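Local structure of alkaline phosphatase D (2YEQ) at residues A[27-32]-A[44-49]; A[31-36]-A[189-194]; A[105-110]-A[143-148]; A[263-268]-A[273-278]. The protein hydrolyses phosphate esters, releasing inorganic phosphate and an alcohol from monoesters and also acting as a phosphodiesterase, at a site that contains iron and calcium. All coordinates share one frame; numbering follows the deposited sequence.

Contact 1: A[27-32]-A[44-49]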
loop_
_atom_site.group_PDB
_atom_site.type_symbol
_atom_site.label_atom_id
_atom_site.label_comp_id
_atom_site.label_asym_id
_atom_site.label_seq_id
_atom_site.Cartn_x
_atom_site.Cartn_y
_atom_site.Cartn_z
ATOM N N THR A 27 5.557 -5.010 -17.714
ATOM C CA THR A 27 4.402 -5.729 -18.196
ATOM C C THR A 27 4.637 -7.221 -17.963
ATOM O O THR A 27 5.654 -7.609 -17.379
ATOM C CB THR A 27 4.096 -5.409 -19.671
ATOM O OG1 THR A 27 2.779 -5.881 -19.971
ATOM C CG2 THR A 27 5.157 -6.010 -20.623
ATOM N N ARG A 28 3.685 -8.027 -18.399
ATOM C CA ARG A 28 3.769 -9.469 -18.305
ATOM C C ARG A 28 3.009 -10.049 -19.496
ATOM O O ARG A 28 1.871 -9.608 -19.815
ATOM C CB ARG A 28 3.154 -9.986 -17.000
ATOM C CG ARG A 28 3.168 -11.553 -16.903
ATOM C CD ARG A 28 2.725 -12.114 -15.573
ATOM N NE ARG A 28 2.561 -13.551 -15.763
ATOM C CZ ARG A 28 1.685 -14.339 -15.165
ATOM N NH1 ARG A 28 0.875 -13.899 -14.218
ATOM N NH2 ARG A 28 1.650 -15.629 -15.520
ATOM N N LEU A 29 3.612 -11.050 -20.130
ATOM C CA LEU A 29 2.935 -11.826 -21.184
ATOM C C LEU A 29 2.142 -12.961 -20.557
ATOM O O LEU A 29 2.730 -13.908 -20.026
ATOM C CB LEU A 29 3.941 -12.392 -22.181
ATOM C CG LEU A 29 4.963 -11.396 -22.712
ATOM C CD1 LEU A 29 5.908 -12.068 -23.744
ATOM C CD2 LEU A 29 4.229 -10.193 -23.320
ATOM N N ALA A 30 0.810 -12.852 -20.621
ATOM C CA ALA A 30 -0.103 -13.789 -19.985
ATOM C C ALA A 30 -1.422 -13.940 -20.775
ATOM O O ALA A 30 -2.492 -13.586 -20.273
ATOM C CB ALA A 30 -0.392 -13.322 -18.535
ATOM N N PRO A 31 -1.354 -14.459 -22.006
ATOM C CA PRO A 31 -2.577 -14.682 -22.816
ATOM C C PRO A 31 -3.698 -15.507 -22.163
ATOM O O PRO A 31 -4.844 -15.288 -22.506
ATOM C CB PRO A 31 -2.050 -15.352 -24.095
ATOM C CG PRO A 31 -0.641 -15.834 -23.749
ATOM C CD PRO A 31 -0.133 -14.874 -22.718
ATOM N N ASP A 32 -3.381 -16.397 -21.211
ATOM C CA ASP A 32 -4.386 -17.127 -20.360
ATOM C C ASP A 32 -4.058 -16.932 -18.854
ATOM O O ASP A 32 -3.475 -17.830 -18.223
ATOM C CB ASP A 32 -4.322 -18.625 -20.715
ATOM C CG ASP A 32 -5.430 -19.458 -20.086
ATOM O OD1 ASP A 32 -6.223 -18.956 -19.265
ATOM O OD2 ASP A 32 -5.496 -20.660 -20.445
ATOM N N VAL A 44 10.920 -15.083 -24.714
ATOM C CA VAL A 44 10.190 -14.366 -25.765
ATOM C C VAL A 44 10.676 -12.911 -25.778
ATOM O O VAL A 44 10.712 -12.262 -24.738
ATOM C CB VAL A 44 8.662 -14.436 -25.531
ATOM C CG1 VAL A 44 7.888 -13.672 -26.630
ATOM C CG2 VAL A 44 8.214 -15.899 -25.472
ATOM N N PRO A 45 11.098 -12.411 -26.936
ATOM C CA PRO A 45 11.563 -11.034 -27.003
ATOM C C PRO A 45 10.411 -10.024 -26.855
ATOM O O PRO A 45 9.336 -10.187 -27.444
ATOM C CB PRO A 45 12.206 -10.940 -28.390
ATOM C CG PRO A 45 11.544 -11.983 -29.174
ATOM C CD PRO A 45 11.297 -13.110 -28.223
ATOM N N VAL A 46 10.638 -8.989 -26.055
ATOM C CA VAL A 46 9.644 -7.922 -25.894
ATOM C C VAL A 46 10.336 -6.593 -26.125
ATOM O O VAL A 46 11.292 -6.235 -25.406
ATOM C CB VAL A 46 8.957 -7.959 -24.507
ATOM C CG1 VAL A 46 7.882 -6.832 -24.402
ATOM C CG2 VAL A 46 8.291 -9.322 -24.265
ATOM N N LYS A 47 9.891 -5.875 -27.157
ATOM C CA LYS A 47 10.460 -4.564 -27.459
ATOM C C LYS A 47 9.746 -3.520 -26.626
ATOM O O LYS A 47 8.576 -3.696 -26.250
ATOM C CB LYS A 47 10.318 -4.239 -28.953
ATOM C CG LYS A 47 11.172 -5.160 -29.854
ATOM C CD LYS A 47 11.231 -4.663 -31.296
ATOM C CE LYS A 47 12.191 -5.490 -32.160
ATOM N NZ LYS A 47 13.456 -5.877 -31.439
ATOM N N TRP A 48 10.450 -2.439 -26.317
ATOM C CA TRP A 48 9.857 -1.349 -25.567
ATOM C C TRP A 48 10.341 -0.005 -26.087
ATOM O O TRP A 48 11.473 0.126 -26.572
ATOM C CB TRP A 48 10.172 -1.463 -24.067
ATOM C CG TRP A 48 11.640 -1.538 -23.765
ATOM C CD1 TRP A 48 12.416 -2.663 -23.722
ATOM C CD2 TRP A 48 12.508 -0.443 -23.483
ATOM N NE1 TRP A 48 13.710 -2.328 -23.400
ATOM C CE2 TRP A 48 13.790 -0.971 -23.245
ATOM C CE3 TRP A 48 12.321 0.935 -23.372
ATOM C CZ2 TRP A 48 14.882 -0.162 -22.926
ATOM C CZ3 TRP A 48 13.401 1.729 -23.054
ATOM C CH2 TRP A 48 14.662 1.184 -22.842
ATOM N N GLU A 49 9.481 0.993 -25.932
ATOM C CA GLU A 49 9.763 2.355 -26.371
ATOM C C GLU A 49 9.234 3.363 -25.347
ATOM O O GLU A 49 8.148 3.184 -24.774
ATOM C CB GLU A 49 9.077 2.645 -27.712
ATOM C CG GLU A 49 9.617 1.872 -28.896
ATOM C CD GLU A 49 8.810 2.114 -30.172
ATOM O OE1 GLU A 49 7.595 2.455 -30.097
ATOM O OE2 GLU A 49 9.412 1.961 -31.254
#
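L29 lays one methyl group, CD1, across two valines of the facing strand, V44 and V46, and through it makes every close contact between 27-32 and 44-49. L29 CD1 sits 3.7 Å from V46 CG2 and 3.8 Å from V44 CG1, astride two side chains that alternate with P45 and so lie on the same face of their strand. The torsions of L29 account for this reach: CG lies beside the backbone N (chi1 -49°), and CD1 then continues anti to CA (chi2 -178°), carrying that methyl toward the two valines from just past the end of strand 23-28. L29 and V46 slide past one another in opposite directions, whereas V44 is met obliquely. The leucine thus meets CG1 of V44 but CG2 of V46. The backbones stay apart, L29 CA 8.9 Å from V44 CA; strand 23-28, which L29 follows, pairs with 74-79, while 44-51 lies in another sheet between 59-67 and 87-94. V75 and F92 pack on V46, while F9 and A67 pack on L29. R28 points the other way, its NE bonded to A72 O and its NH1 to H245 NE2. With no hydrogen bond or charge pair across the contact, these two layers of the N-terminal domain meet here through shape and the burial of aliphatic carbon.

Contact 2: A[31-36]-A[189-194]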
loop_
_atom_site.group_PDB
_atom_site.type_symbol
_atom_site.label_atom_id
_atom_site.label_comp_id
_atom_site.label_asym_id
_atom_site.label_seq_id
_atom_site.Cartn_x
_atom_site.Cartn_y
_atom_site.Cartn_z
ATOM N N PRO A 31 -1.354 -14.459 -22.006
ATOM C CA PRO A 31 -2.577 -14.682 -22.816
ATOM C C PRO A 31 -3.698 -15.507 -22.163
ATOM O O PRO A 31 -4.844 -15.288 -22.506
ATOM C CB PRO A 31 -2.050 -15.352 -24.095
ATOM C CG PRO A 31 -0.641 -15.834 -23.749
ATOM C CD PRO A 31 -0.133 -14.874 -22.718
ATOM N N ASP A 32 -3.381 -16.397 -21.211
ATOM C CA ASP A 32 -4.386 -17.127 -20.360
ATOM C C ASP A 32 -4.058 -16.932 -18.854
ATOM O O ASP A 32 -3.475 -17.830 -18.223
ATOM C CB ASP A 32 -4.322 -18.625 -20.715
ATOM C CG ASP A 32 -5.430 -19.458 -20.086
ATOM O OD1 ASP A 32 -6.223 -18.956 -19.265
ATOM O OD2 ASP A 32 -5.496 -20.660 -20.445
ATOM N N PRO A 33 -4.442 -15.785 -18.279
ATOM C CA PRO A 33 -3.780 -15.293 -17.066
ATOM C C PRO A 33 -4.096 -16.032 -15.766
ATOM O O PRO A 33 -3.225 -16.166 -14.919
ATOM C CB PRO A 33 -4.243 -13.823 -16.988
ATOM C CG PRO A 33 -5.528 -13.783 -17.781
ATOM C CD PRO A 33 -5.318 -14.756 -18.877
ATOM N N LEU A 34 -5.316 -16.507 -15.601
ATOM C CA LEU A 34 -5.681 -17.231 -14.377
ATOM C C LEU A 34 -5.262 -18.720 -14.385
ATOM O O LEU A 34 -5.363 -19.396 -13.355
ATOM C CB LEU A 34 -7.180 -17.074 -14.110
ATOM C CG LEU A 34 -7.513 -15.834 -13.255
ATOM C CD1 LEU A 34 -6.914 -14.563 -13.845
ATOM C CD2 LEU A 34 -9.029 -15.702 -13.070
ATOM N N ASN A 35 -4.802 -19.226 -15.530
ATOM C CA ASN A 35 -4.324 -20.613 -15.639
ATOM C C ASN A 35 -2.818 -20.678 -15.881
ATOM O O ASN A 35 -2.323 -21.493 -16.657
ATOM C CB ASN A 35 -5.076 -21.346 -16.767
ATOM C CG ASN A 35 -6.567 -21.393 -16.535
ATOM O OD1 ASN A 35 -7.356 -20.903 -17.353
ATOM N ND2 ASN A 35 -6.964 -21.959 -15.422
ATOM N N GLY A 36 -2.078 -19.803 -15.219
ATOM C CA GLY A 36 -0.640 -19.838 -15.270
ATOM C C GLY A 36 -0.019 -18.986 -16.352
ATOM O O GLY A 36 1.199 -18.879 -16.433
ATOM N N TYR A 189 -6.334 -10.379 -9.661
ATOM C CA TYR A 189 -6.481 -8.991 -9.198
ATOM C C TYR A 189 -6.112 -7.993 -10.287
ATOM O O TYR A 189 -6.851 -7.057 -10.537
ATOM C CB TYR A 189 -5.612 -8.737 -7.931
ATOM C CG TYR A 189 -6.273 -9.189 -6.636
ATOM C CD1 TYR A 189 -6.687 -10.502 -6.463
ATOM C CD2 TYR A 189 -6.435 -8.316 -5.571
ATOM C CE1 TYR A 189 -7.279 -10.918 -5.288
ATOM C CE2 TYR A 189 -7.037 -8.712 -4.393
ATOM C CZ TYR A 189 -7.430 -10.031 -4.239
ATOM O OH TYR A 189 -8.047 -10.432 -3.077
ATOM N N ARG A 190 -4.972 -8.223 -10.937
ATOM C CA ARG A 190 -4.411 -7.315 -11.913
ATOM C C ARG A 190 -5.194 -7.315 -13.257
ATOM O O ARG A 190 -5.001 -6.417 -14.072
ATOM C CB ARG A 190 -2.938 -7.659 -12.128
ATOM C CG ARG A 190 -2.112 -6.685 -12.938
ATOM C CD ARG A 190 -2.158 -5.298 -12.310
ATOM N NE ARG A 190 -0.941 -4.516 -12.371
ATOM C CZ ARG A 190 0.261 -4.843 -11.884
ATOM N NH1 ARG A 190 0.509 -6.016 -11.315
ATOM N NH2 ARG A 190 1.270 -3.994 -12.029
ATOM N N SER A 191 -6.068 -8.303 -13.459
ATOM C CA SER A 191 -6.912 -8.404 -14.646
ATOM C C SER A 191 -8.032 -7.343 -14.644
ATOM O O SER A 191 -8.681 -7.129 -15.655
ATOM C CB SER A 191 -7.604 -9.785 -14.681
ATOM O OG SER A 191 -6.684 -10.761 -15.079
ATOM N N ASP A 192 -8.323 -6.787 -13.478
ATOM C CA ASP A 192 -9.399 -5.821 -13.342
ATOM C C ASP A 192 -9.049 -4.556 -14.125
ATOM O O ASP A 192 -7.999 -3.973 -13.905
ATOM C CB ASP A 192 -9.620 -5.485 -11.877
ATOM C CG ASP A 192 -10.766 -4.539 -11.688
ATOM O OD1 ASP A 192 -10.554 -3.349 -12.008
ATOM O OD2 ASP A 192 -11.853 -4.982 -11.256
ATOM N N ALA A 193 -9.957 -4.137 -15.005
ATOM C CA ALA A 193 -9.728 -3.024 -15.945
ATOM C C ALA A 193 -9.442 -1.714 -15.230
ATOM O O ALA A 193 -8.642 -0.910 -15.705
ATOM C CB ALA A 193 -10.939 -2.854 -16.919
ATOM N N ASN A 194 -10.090 -1.495 -14.096
ATOM C CA ASN A 194 -9.931 -0.252 -13.360
ATOM C C ASN A 194 -8.536 -0.145 -12.760
ATOM O O ASN A 194 -7.852 0.882 -12.883
ATOM C CB ASN A 194 -10.974 -0.163 -12.243
ATOM C CG ASN A 194 -12.384 -0.198 -12.756
ATOM O OD1 ASN A 194 -13.167 -1.077 -12.400
ATOM N ND2 ASN A 194 -12.716 0.746 -13.592
#
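The hydroxyl oxygen of S191 is bonded back to the carbonyl O of A187, one helical turn earlier, while two apolar side chains of 31-36 close in on it. S191 OG lies beside its own backbone N and anti to the carbonyl carbon (chi1 -76°), the placing that lets it return to the helix. L34 reaches it with a methyl, CD1, at 4.0 Å from S191 OG, and P33 brings the CG corner of its ring to 4.2 Å from the same oxygen. Neither side chain offers a hydrogen-bonding group, so the polar need of the hydroxyl is met by A187 O, and the loop adds only carbon. P33 and L34 also rest on A187 itself, and G36 N makes a weak bond to N184 OD1; the loop thus leans on the last turns of helix 179-190 more than on S191 alone.

The segment 189-194 is a joint between two helices. D192 N bonds to Y189 O at 3.3 Å as the chain turns, and D192 then takes the N-cap position of helix 193-201. Its OD1 accepts from N194 N at 2.8 Å, a weak, bent bond with an N-H...O angle of 130°, and from L195 N as well, while OD2 forms a salt bridge with R169. The arrangement is a small surface contact at a capped helix-helix joint, where a loop of the N-terminal domain lies against the calcineurin-like phosphatase domain.

Contact 3: A[105-110]-A[143-148]. With EDO (1,2-ethanediol), chain B.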
loop_
_atom_site.group_PDB
_atom_site.type_symbol
_atom_site.label_atom_id
_atom_site.label_comp_id
_atom_site.label_asym_id
_atom_site.label_seq_id
_atom_site.Cartn_x
_atom_site.Cartn_y
_atom_site.Cartn_z
ATOM N N LYS A 105 6.219 9.509 -15.245
ATOM C CA LYS A 105 6.854 10.793 -14.959
ATOM C C LYS A 105 8.066 10.650 -14.056
ATOM O O LYS A 105 7.990 10.018 -12.992
ATOM C CB LYS A 105 5.843 11.736 -14.326
ATOM C CG LYS A 105 6.349 13.174 -14.197
ATOM C CD LYS A 105 5.310 14.022 -13.480
ATOM C CE LYS A 105 5.771 15.439 -13.238
ATOM N NZ LYS A 105 6.139 15.642 -11.804
ATOM N N THR A 106 9.191 11.198 -14.492
ATOM C CA THR A 106 10.416 11.146 -13.716
ATOM C C THR A 106 10.331 12.121 -12.526
ATOM O O THR A 106 9.538 13.059 -12.522
ATOM C CB THR A 106 11.669 11.516 -14.551
ATOM O OG1 THR A 106 11.436 12.759 -15.235
ATOM C CG2 THR A 106 12.048 10.419 -15.533
ATOM N N LEU A 107 11.168 11.892 -11.527
ATOM C CA LEU A 107 11.259 12.802 -10.385
ATOM C C LEU A 107 11.991 14.095 -10.783
ATOM O O LEU A 107 12.783 14.103 -11.720
ATOM C CB LEU A 107 12.054 12.151 -9.261
ATOM C CG LEU A 107 11.502 10.853 -8.658
ATOM C CD1 LEU A 107 12.396 10.454 -7.478
ATOM C CD2 LEU A 107 10.063 11.026 -8.244
ATOM N N PRO A 108 11.766 15.167 -10.033
ATOM C CA PRO A 108 12.627 16.356 -10.131
ATOM C C PRO A 108 14.079 16.018 -9.838
ATOM O O PRO A 108 14.368 15.032 -9.150
ATOM C CB PRO A 108 12.100 17.285 -9.025
ATOM C CG PRO A 108 10.725 16.856 -8.765
ATOM C CD PRO A 108 10.666 15.363 -9.084
ATOM N N ALA A 109 14.984 16.833 -10.364
ATOM C CA ALA A 109 16.407 16.710 -10.056
ATOM C C ALA A 109 16.588 16.816 -8.544
ATOM O O ALA A 109 15.836 17.530 -7.884
ATOM C CB ALA A 109 17.214 17.794 -10.787
ATOM N N PRO A 110 17.526 16.058 -7.980
ATOM C CA PRO A 110 17.759 16.132 -6.540
ATOM C C PRO A 110 17.975 17.585 -6.103
ATOM O O PRO A 110 18.695 18.332 -6.775
ATOM C CB PRO A 110 19.043 15.310 -6.329
ATOM C CG PRO A 110 19.398 14.709 -7.646
ATOM C CD PRO A 110 18.655 15.442 -8.702
ATOM N N LEU A 143 -2.032 13.282 -10.855
ATOM C CA LEU A 143 -1.068 12.915 -9.814
ATOM C C LEU A 143 0.307 12.802 -10.397
ATOM O O LEU A 143 0.456 12.435 -11.568
ATOM C CB LEU A 143 -1.459 11.562 -9.199
ATOM C CG LEU A 143 -2.898 11.369 -8.763
ATOM C CD1 LEU A 143 -3.108 9.888 -8.378
ATOM C CD2 LEU A 143 -3.262 12.336 -7.614
ATOM N N ASP A 144 1.310 13.087 -9.577
ATOM C CA ASP A 144 2.698 12.834 -9.906
ATOM C C ASP A 144 3.091 11.359 -9.651
ATOM O O ASP A 144 3.953 10.827 -10.335
ATOM C CB ASP A 144 3.606 13.727 -9.074
ATOM C CG ASP A 144 3.385 15.233 -9.357
ATOM O OD1 ASP A 144 3.617 15.641 -10.514
ATOM O OD2 ASP A 144 3.003 15.978 -8.421
ATOM N N LEU A 145 2.481 10.739 -8.651
ATOM C CA LEU A 145 2.712 9.313 -8.382
ATOM C C LEU A 145 1.654 8.740 -7.467
ATOM O O LEU A 145 0.793 9.462 -6.941
ATOM C CB LEU A 145 4.141 9.042 -7.882
ATOM C CG LEU A 145 4.702 9.728 -6.636
ATOM C CD1 LEU A 145 4.253 9.003 -5.419
ATOM C CD2 LEU A 145 6.214 9.721 -6.678
ATOM N N VAL A 146 1.661 7.414 -7.351
ATOM C CA VAL A 146 0.770 6.679 -6.489
ATOM C C VAL A 146 1.627 5.784 -5.575
ATOM O O VAL A 146 2.637 5.216 -6.028
ATOM C CB VAL A 146 -0.199 5.799 -7.307
ATOM C CG1 VAL A 146 -0.986 4.855 -6.416
ATOM C CG2 VAL A 146 -1.154 6.688 -8.102
ATOM N N PHE A 147 1.215 5.688 -4.307
ATOM C CA PHE A 147 1.761 4.716 -3.345
ATOM C C PHE A 147 0.751 3.632 -3.047
ATOM O O PHE A 147 -0.426 3.896 -2.838
ATOM C CB PHE A 147 2.074 5.384 -1.986
ATOM C CG PHE A 147 3.246 6.301 -2.017
ATOM C CD1 PHE A 147 4.521 5.818 -1.848
ATOM C CD2 PHE A 147 3.071 7.675 -2.178
ATOM C CE1 PHE A 147 5.608 6.658 -1.863
ATOM C CE2 PHE A 147 4.174 8.536 -2.186
ATOM C CZ PHE A 147 5.435 8.021 -2.032
ATOM N N HIS A 148 1.199 2.383 -3.027
ATOM C CA HIS A 148 0.378 1.326 -2.493
ATOM C C HIS A 148 1.049 0.829 -1.210
ATOM O O HIS A 148 2.250 0.584 -1.184
ATOM C CB HIS A 148 0.154 0.206 -3.508
ATOM C CG HIS A 148 -1.044 -0.622 -3.193
ATOM N ND1 HIS A 148 -1.038 -1.580 -2.205
ATOM C CD2 HIS A 148 -2.291 -0.613 -3.701
ATOM C CE1 HIS A 148 -2.239 -2.120 -2.117
ATOM N NE2 HIS A 148 -3.021 -1.551 -3.017
HETATM C C1 EDO B . 1.573 10.731 -15.134
HETATM O O1 EDO B . 2.080 9.427 -15.381
HETATM C C2 EDO B . 2.172 11.281 -13.855
HETATM O O2 EDO B . 1.906 12.687 -13.844
HETATM O O HOH W 1 6.679 10.895 -10.687
#
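K105 and D144 meet in a salt bridge, K105 NZ lying 2.8 Å from D144 OD1. The ammonium approaches from above the carboxylate plane, 47° out of it, and the two side chains run side by side in the same direction. K105 is extended along most of its length and bends only at its end (chi4 -105°), which turns NZ onto the oxygen. A second link joins the backbones: one water donates to K105 O at 2.8 Å and to D144 O at 2.7 Å. Deeper in, L107 CD2 and L145 CD2 touch loosely at 4.4 Å.

The next shell positions the charges. N85 OD1 also binds K105 NZ, and T118 N donates to D144 OD2, so each carboxylate oxygen has its own partner. A methionine in place of K105 would probably leave D144 OD1 without its countercharge and N85 without its donor. A 1,2-ethanediol, probably from the crystallisation liquor, bonds through O2 to L143 O at 2.7 Å beside the lysine stem.

The bridge ties the end of strand 97-105, an outer strand of the four-stranded antiparallel sheet, to the start of 145-148, a parallel core strand of the calcineurin-like phosphatase fold, which runs on toward the metal ligand D151.

Contact 4: A[263-268]-A[273-278]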
loop_
_atom_site.group_PDB
_atom_site.type_symbol
_atom_site.label_atom_id
_atom_site.label_comp_id
_atom_site.label_asym_id
_atom_site.label_seq_id
_atom_site.Cartn_x
_atom_site.Cartn_y
_atom_site.Cartn_z
ATOM N N ARG A 263 13.021 1.340 0.890
ATOM C CA ARG A 263 13.808 2.193 0.036
ATOM C C ARG A 263 13.432 3.667 0.226
ATOM O O ARG A 263 12.425 3.993 0.849
ATOM C CB ARG A 263 13.649 1.801 -1.437
ATOM C CG ARG A 263 12.213 1.773 -1.934
ATOM C CD ARG A 263 12.077 0.803 -3.120
ATOM N NE ARG A 263 10.799 0.869 -3.857
ATOM C CZ ARG A 263 9.625 0.419 -3.443
ATOM N NH1 ARG A 263 9.456 -0.175 -2.258
ATOM N NH2 ARG A 263 8.594 0.524 -4.248
ATOM N N HIS A 264 14.292 4.530 -0.283
ATOM C CA HIS A 264 14.156 5.959 -0.057
ATOM C C HIS A 264 14.337 6.766 -1.343
ATOM O O HIS A 264 15.117 6.418 -2.212
ATOM C CB HIS A 264 15.168 6.402 1.005
ATOM C CG HIS A 264 15.357 7.884 1.079
ATOM N ND1 HIS A 264 16.267 8.558 0.290
ATOM C CD2 HIS A 264 14.739 8.826 1.835
ATOM C CE1 HIS A 264 16.201 9.851 0.558
ATOM N NE2 HIS A 264 15.278 10.042 1.489
ATOM N N PHE A 265 13.601 7.868 -1.448
ATOM C CA PHE A 265 13.834 8.834 -2.512
ATOM C C PHE A 265 13.318 10.223 -2.091
ATOM O O PHE A 265 12.503 10.340 -1.186
ATOM C CB PHE A 265 13.161 8.384 -3.815
ATOM C CG PHE A 265 11.666 8.386 -3.757
ATOM C CD1 PHE A 265 10.978 7.318 -3.191
ATOM C CD2 PHE A 265 10.934 9.448 -4.270
ATOM C CE1 PHE A 265 9.598 7.318 -3.128
ATOM C CE2 PHE A 265 9.559 9.450 -4.213
ATOM C CZ PHE A 265 8.884 8.384 -3.631
ATOM N N THR A 266 13.807 11.263 -2.760
ATOM C CA THR A 266 13.378 12.629 -2.464
ATOM C C THR A 266 12.686 13.203 -3.689
ATOM O O THR A 266 13.048 12.893 -4.817
ATOM C CB THR A 266 14.563 13.543 -2.100
ATOM O OG1 THR A 266 15.446 13.618 -3.225
ATOM C CG2 THR A 266 15.331 12.993 -0.901
ATOM N N TYR A 267 11.660 13.997 -3.454
ATOM C CA TYR A 267 10.958 14.687 -4.508
ATOM C C TYR A 267 11.471 16.132 -4.522
ATOM O O TYR A 267 10.925 17.002 -3.852
ATOM C CB TYR A 267 9.470 14.622 -4.266
ATOM C CG TYR A 267 8.670 14.946 -5.496
ATOM C CD1 TYR A 267 8.325 13.948 -6.393
ATOM C CD2 TYR A 267 8.262 16.264 -5.773
ATOM C CE1 TYR A 267 7.587 14.241 -7.552
ATOM C CE2 TYR A 267 7.521 16.568 -6.927
ATOM C CZ TYR A 267 7.196 15.546 -7.814
ATOM O OH TYR A 267 6.474 15.823 -8.945
ATOM N N GLY A 268 12.556 16.359 -5.256
ATOM C CA GLY A 268 13.273 17.628 -5.190
ATOM C C GLY A 268 13.723 17.896 -3.760
ATOM O O GLY A 268 14.218 16.994 -3.080
ATOM N N PHE A 273 10.994 10.699 1.111
ATOM C CA PHE A 273 10.056 9.588 1.310
ATOM C C PHE A 273 10.832 8.347 1.744
ATOM O O PHE A 273 11.733 7.919 1.040
ATOM C CB PHE A 273 9.327 9.275 0.016
ATOM C CG PHE A 273 8.287 10.292 -0.351
ATOM C CD1 PHE A 273 7.022 10.210 0.166
ATOM C CD2 PHE A 273 8.592 11.339 -1.214
ATOM C CE1 PHE A 273 6.049 11.142 -0.160
ATOM C CE2 PHE A 273 7.622 12.283 -1.555
ATOM C CZ PHE A 273 6.350 12.184 -1.015
ATOM N N ASN A 274 10.479 7.826 2.903
ATOM C CA ASN A 274 11.030 6.580 3.428
ATOM C C ASN A 274 9.941 5.546 3.323
ATOM O O ASN A 274 8.976 5.585 4.079
ATOM C CB ASN A 274 11.442 6.770 4.889
ATOM C CG ASN A 274 12.461 7.891 5.058
ATOM O OD1 ASN A 274 13.645 7.723 4.767
ATOM N ND2 ASN A 274 11.974 9.079 5.424
ATOM N N VAL A 275 10.093 4.639 2.362
ATOM C CA VAL A 275 9.143 3.562 2.144
ATOM C C VAL A 275 9.598 2.353 3.005
ATOM O O VAL A 275 10.652 1.786 2.759
ATOM C CB VAL A 275 9.090 3.177 0.634
ATOM C CG1 VAL A 275 8.091 2.096 0.403
ATOM C CG2 VAL A 275 8.734 4.436 -0.231
ATOM N N LEU A 276 8.802 2.009 4.012
ATOM C CA LEU A 276 9.186 1.039 5.008
ATOM C C LEU A 276 8.613 -0.346 4.696
ATOM O O LEU A 276 7.671 -0.515 3.850
ATOM C CB LEU A 276 8.692 1.472 6.386
ATOM C CG LEU A 276 9.053 2.899 6.841
ATOM C CD1 LEU A 276 8.580 3.135 8.292
ATOM C CD2 LEU A 276 10.528 3.196 6.671
ATOM N N ASP A 277 9.184 -1.323 5.401
ATOM C CA ASP A 277 8.734 -2.718 5.390
ATOM C C ASP A 277 8.640 -3.183 6.832
ATOM O O ASP A 277 9.649 -3.489 7.463
ATOM C CB ASP A 277 9.734 -3.531 4.556
ATOM C CG ASP A 277 9.363 -5.029 4.428
ATOM O OD1 ASP A 277 8.397 -5.500 5.062
ATOM O OD2 ASP A 277 10.076 -5.696 3.654
ATOM N N THR A 278 7.420 -3.206 7.357
ATOM C CA THR A 278 7.179 -3.536 8.739
ATOM C C THR A 278 6.718 -4.987 8.927
ATOM O O THR A 278 6.270 -5.341 10.013
ATOM C CB THR A 278 6.140 -2.571 9.373
ATOM O OG1 THR A 278 4.875 -2.663 8.680
ATOM C CG2 THR A 278 6.674 -1.086 9.345
#
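F265 places CG between its backbone N and carbonyl carbon (chi1 67°), whereas F273 holds CG beside its backbone N (chi1 -74°); the two choices set the rings of these cross-strand neighbours next to each other. Their planes are nearly parallel, 17° apart, but slid so far that they barely overlap, with centroids 5.1 Å apart. What does lie over the F265 face is a methylene: F273 CB stands 3.9 Å from the centroid of the F265 ring in a CH-pi contact. V275 CG2 approaches the F265 ring at its edge, and Y267 CB does the same to the F273 ring. Replacing F265 by an alanine is likely to take from F273 CB and V275 CG2 the ring they pack against, opening a gap beside V205.

The backbone fixes this register. F265 and F273 form an antiparallel hydrogen-bonded pair, with F273 N to F265 O at 2.8 Å and F265 N to F273 O at 3.1 Å; R263 and V275 form another. Between them H264 and N274 are a non-hydrogen-bonded pair whose side chains turn to the other face, where H264 CD2 comes 3.3 Å from N274 OD1. H264 NE2 is bonded to S272 OG, and N274 OD1 to N317 of helix 308-320. On the phenylalanine face V205 and M117 of the neighbouring sheet close the packing; R263 NH1 is bonded to L261 O and NH2 forms a salt bridge with D17. The chemistry divides largely by face: F265, F273 and V275 give carbon to the space between two sheets, with R263 the charged exception, its guanidinium paired; H264 and N274 turn polar groups toward helix 308-320.

Overall arrangement
The four contacts start in the N-terminal domain and move into the phosphatase core. Contacts 1 and 2 share P31 and D32, their centres 14 Å apart, so one loop after strand 23-28 serves both. Contact 3 falls inside the chain loop that contact 2 closes, 27 Å away; contact 2 joins the two family regions, and contact 3 probably does too. Strands 23-28 and 145-148, of contacts 1 and 3 (centres 25 Å apart), share one mixed sheet, so the two regions are built as one body. Contact 4, 12 Å from contact 3, touches it: P108 meets Y267, and F147 meets F273 between the core's two sheets. Contacts 2 and 4, 30 Å apart, lie on opposite sides of the chain's centre.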